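Local coordinates for beta-lactamase inhibitory protein BLIP-I (Streptomyces exfoliatus, PDB 3GMV) that probably binds and inhibits class A beta-lactamases, at residues F134-S139 and Y151-L155. Numbering follows the deposited sequence.
Sequences FPPSAS and YQRSL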
ATOM      1  N   PHE A 134     -11.476   0.303 -11.197  1.00 21.17           N
ATOM      2  CA  PHE A 134     -12.424   0.872 -10.268  1.00 20.27           C
ATOM      3  C   PHE A 134     -13.526  -0.095  -9.885  1.00 18.10           C
ATOM      4  O   PHE A 134     -14.684   0.240  -9.948  1.00 17.65           O
ATOM      5  CB  PHE A 134     -12.961   2.200 -10.816  1.00 21.30           C
ATOM      6  CG  PHE A 134     -11.902   3.277 -10.856  1.00 25.52           C
ATOM      7  CD1 PHE A 134     -11.377   3.785  -9.663  1.00 28.66           C
ATOM      8  CD2 PHE A 134     -11.385   3.732 -12.059  1.00 28.31           C
ATOM      9  CE1 PHE A 134     -10.384   4.767  -9.668  1.00 28.70           C
ATOM     10  CE2 PHE A 134     -10.385   4.705 -12.076  1.00 26.72           C
ATOM     11  CZ  PHE A 134      -9.888   5.223 -10.885  1.00 30.15           C
ATOM     12  N   PRO A 135     -13.152  -1.295  -9.429  1.00 16.52           N
ATOM     13  CA  PRO A 135     -14.188  -2.194  -8.939  1.00 15.53           C
ATOM     14  C   PRO A 135     -14.736  -1.741  -7.574  1.00 14.81           C
ATOM     15  O   PRO A 135     -14.115  -0.901  -6.912  1.00 15.30           O
ATOM     16  CB  PRO A 135     -13.447  -3.515  -8.781  1.00 15.83           C
ATOM     17  CG  PRO A 135     -12.012  -3.108  -8.431  1.00 16.04           C
ATOM     18  CD  PRO A 135     -11.785  -1.776  -9.148  1.00 16.47           C
ATOM     19  N   PRO A 136     -15.896  -2.278  -7.159  1.00 13.18           N
ATOM     20  CA  PRO A 136     -16.319  -2.117  -5.767  1.00 12.43           C
ATOM     21  C   PRO A 136     -15.191  -2.652  -4.874  1.00 11.73           C
ATOM     22  O   PRO A 136     -14.475  -3.544  -5.289  1.00 11.00           O
ATOM     23  CB  PRO A 136     -17.553  -3.023  -5.669  1.00 12.56           C
ATOM     24  CG  PRO A 136     -18.065  -3.148  -7.135  1.00 13.07           C
ATOM     25  CD  PRO A 136     -16.770  -3.198  -7.916  1.00 12.79           C
ATOM     26  N   SER A 137     -15.001  -2.095  -3.683  1.00 11.49           N
ATOM     27  CA  SER A 137     -13.859  -2.528  -2.883  1.00  9.94           C
ATOM     28  C   SER A 137     -14.085  -2.264  -1.414  1.00  9.53           C
ATOM     29  O   SER A 137     -15.007  -1.556  -1.023  1.00  9.24           O
ATOM     30  CB  SER A 137     -12.573  -1.813  -3.324  1.00  9.92           C
ATOM     31  OG  SER A 137     -12.642  -0.421  -3.028  1.00 11.50           O
ATOM     32  N   ALA A 138     -13.233  -2.878  -0.613  1.00  8.24           N
ATOM     33  CA  ALA A 138     -13.101  -2.482   0.788  1.00  8.85           C
ATOM     34  C   ALA A 138     -11.632  -2.208   1.093  1.00  8.40           C
ATOM     35  O   ALA A 138     -10.731  -2.773   0.448  1.00 10.17           O
ATOM     36  CB  ALA A 138     -13.671  -3.571   1.705  1.00  8.26           C
ATOM     37  N   SER A 139     -11.395  -1.331   2.067  1.00  7.84           N
ATOM     38  CA  SER A 139     -10.055  -1.018   2.551  1.00  8.45           C
ATOM     39  C   SER A 139     -10.017  -1.340   4.040  1.00  7.79           C
ATOM     40  O   SER A 139     -10.958  -1.021   4.784  1.00  7.57           O
ATOM     41  CB  SER A 139      -9.765   0.475   2.387  1.00  9.23           C
ATOM     42  OG  SER A 139      -9.728   0.790   0.993  1.00 12.84           O
ATOM     43  N   TYR A 151     -13.274   0.728   5.435  1.00  7.24           N
ATOM     44  CA  TYR A 151     -14.106   1.524   4.544  1.00  8.04           C
ATOM     45  C   TYR A 151     -14.570   0.614   3.419  1.00  8.31           C
ATOM     46  O   TYR A 151     -13.832  -0.299   3.017  1.00  8.49           O
ATOM     47  CB  TYR A 151     -13.279   2.678   3.963  1.00  8.85           C
ATOM     48  CG  TYR A 151     -14.112   3.656   3.189  1.00  9.25           C
ATOM     49  CD1 TYR A 151     -14.865   4.624   3.859  1.00 10.39           C
ATOM     50  CD2 TYR A 151     -14.150   3.628   1.804  1.00 13.13           C
ATOM     51  CE1 TYR A 151     -15.640   5.520   3.154  1.00 13.10           C
ATOM     52  CE2 TYR A 151     -14.932   4.541   1.101  1.00 13.47           C
ATOM     53  CZ  TYR A 151     -15.662   5.474   1.792  1.00 13.73           C
ATOM     54  OH  TYR A 151     -16.436   6.361   1.068  1.00 14.60           O
ATOM     55  N   GLN A 152     -15.764   0.861   2.879  1.00  8.83           N
ATOM     56  CA  GLN A 152     -16.160   0.167   1.661  1.00 10.01           C
ATOM     57  C   GLN A 152     -16.881   1.072   0.671  1.00 10.57           C
ATOM     58  O   GLN A 152     -17.555   2.022   1.048  1.00 10.28           O
ATOM     59  CB  GLN A 152     -16.993  -1.092   1.950  1.00 10.56           C
ATOM     60  CG  GLN A 152     -18.401  -0.809   2.449  1.00 10.62           C
ATOM     61  CD  GLN A 152     -19.394  -0.561   1.316  1.00 12.73           C
ATOM     62  OE1 GLN A 152     -19.171  -0.946   0.165  1.00 13.97           O
ATOM     63  NE2 GLN A 152     -20.488   0.072   1.646  1.00 18.83           N
ATOM     64  N   ARG A 153     -16.701   0.766  -0.607  1.00 11.61           N
ATOM     65  CA  ARG A 153     -17.338   1.524  -1.675  1.00 13.16           C
ATOM     66  C   ARG A 153     -18.031   0.561  -2.618  1.00 12.46           C
ATOM     67  O   ARG A 153     -17.388  -0.269  -3.257  1.00 10.93           O
ATOM     68  CB  ARG A 153     -16.271   2.301  -2.439  1.00 15.84           C
ATOM     69  CG  ARG A 153     -15.237   1.354  -3.110  1.00 19.69           C
ATOM     70  CD  ARG A 153     -14.582   1.964  -4.360  1.00 27.26           C
ATOM     71  NE  ARG A 153     -13.771   1.017  -5.131  1.00 26.06           N
ATOM     72  CZ  ARG A 153     -12.452   1.155  -5.341  1.00 31.48           C
ATOM     73  NH1 ARG A 153     -11.782   0.259  -6.072  1.00 29.90           N
ATOM     74  NH2 ARG A 153     -11.801   2.212  -4.846  1.00 29.74           N
ATOM     75  N   SER A 154     -19.359   0.652  -2.661  1.00 12.27           N
ATOM     76  CA  SER A 154     -20.155  -0.035  -3.670  1.00 13.38           C
ATOM     77  C   SER A 154     -20.206  -1.535  -3.561  1.00 13.29           C
ATOM     78  O   SER A 154     -20.577  -2.187  -4.536  1.00 13.25           O
ATOM     79  CB  SER A 154     -19.681   0.323  -5.095  1.00 13.17           C
ATOM     80  OG  SER A 154     -19.867   1.709  -5.302  1.00 15.70           O
ATOM     81  N   LEU A 155     -19.860  -2.101  -2.402  1.00 12.69           N
ATOM     82  CA  LEU A 155     -19.953  -3.554  -2.265  1.00 12.41           C
ATOM     83  C   LEU A 155     -21.381  -4.039  -2.381  1.00 12.76           C
ATOM     84  O   LEU A 155     -22.316  -3.325  -2.003  1.00 14.52           O
ATOM     85  CB  LEU A 155     -19.377  -4.029  -0.932  1.00 12.09           C
ATOM     86  CG  LEU A 155     -17.861  -3.920  -0.782  1.00 11.95           C
ATOM     87  CD1 LEU A 155     -17.516  -4.424   0.624  1.00 11.49           C
ATOM     88  CD2 LEU A 155     -17.101  -4.701  -1.881  1.00 11.02           C
TER
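The guanidinium of Arg153 lies with one face over Ser137, whose CB sits 3.2 Å above the plane, toward the rim, while the carbonyl oxygen of Pro135 meets its edge. That oxygen is gripped side-on by two nitrogens: NE of Arg153 stands 2.6 Å from O of Pro135, and NH1 of Arg153 2.7 Å from the same atom. Because two N-H groups converge on one acceptor, neither bond is straight, with angles at hydrogen of 141° and 134°; the pair nevertheless fixes the rotation of the planar group. Its reach follows from the torsions: CG is tucked between the backbone N and the carbonyl carbon (chi1 62°), and from there the chain runs extended to NE, crossing over Ser137 at the start of the neighbouring strand to the carbonyl of Pro135. Tyr126 of strand 122-128 touches both Pro135 and Ser137.

Beneath this clasp the two backbones are antiparallel. Ser137 and Arg153 form a hydrogen-bonded pair, the N of Arg153 donating almost straight to O of Ser137 at 2.9 Å; Ser139 and Tyr151 form the next, with Ser139 N 2.8 Å from Tyr151 O. Between them, Ala138 and Gln152 make a non-hydrogen-bonded pair whose side chains point to the other sheet face. Here Leu155 folds back, placing CD1 4.1 Å from CB of Ala138 and CD2 4.2 Å from CB of Pro136, and Leu81 and Tyr84 of helix 81-84 pack against it. The turn past the strand is tied by Leu155 N to Gln152 OE1, at 2.9 Å.

Such pairing belongs to the open end of a beta hairpin, formed by strands 137-143 and 146-153, the latter the outermost strand of the antiparallel sheet in this two-layer alpha/beta sandwich.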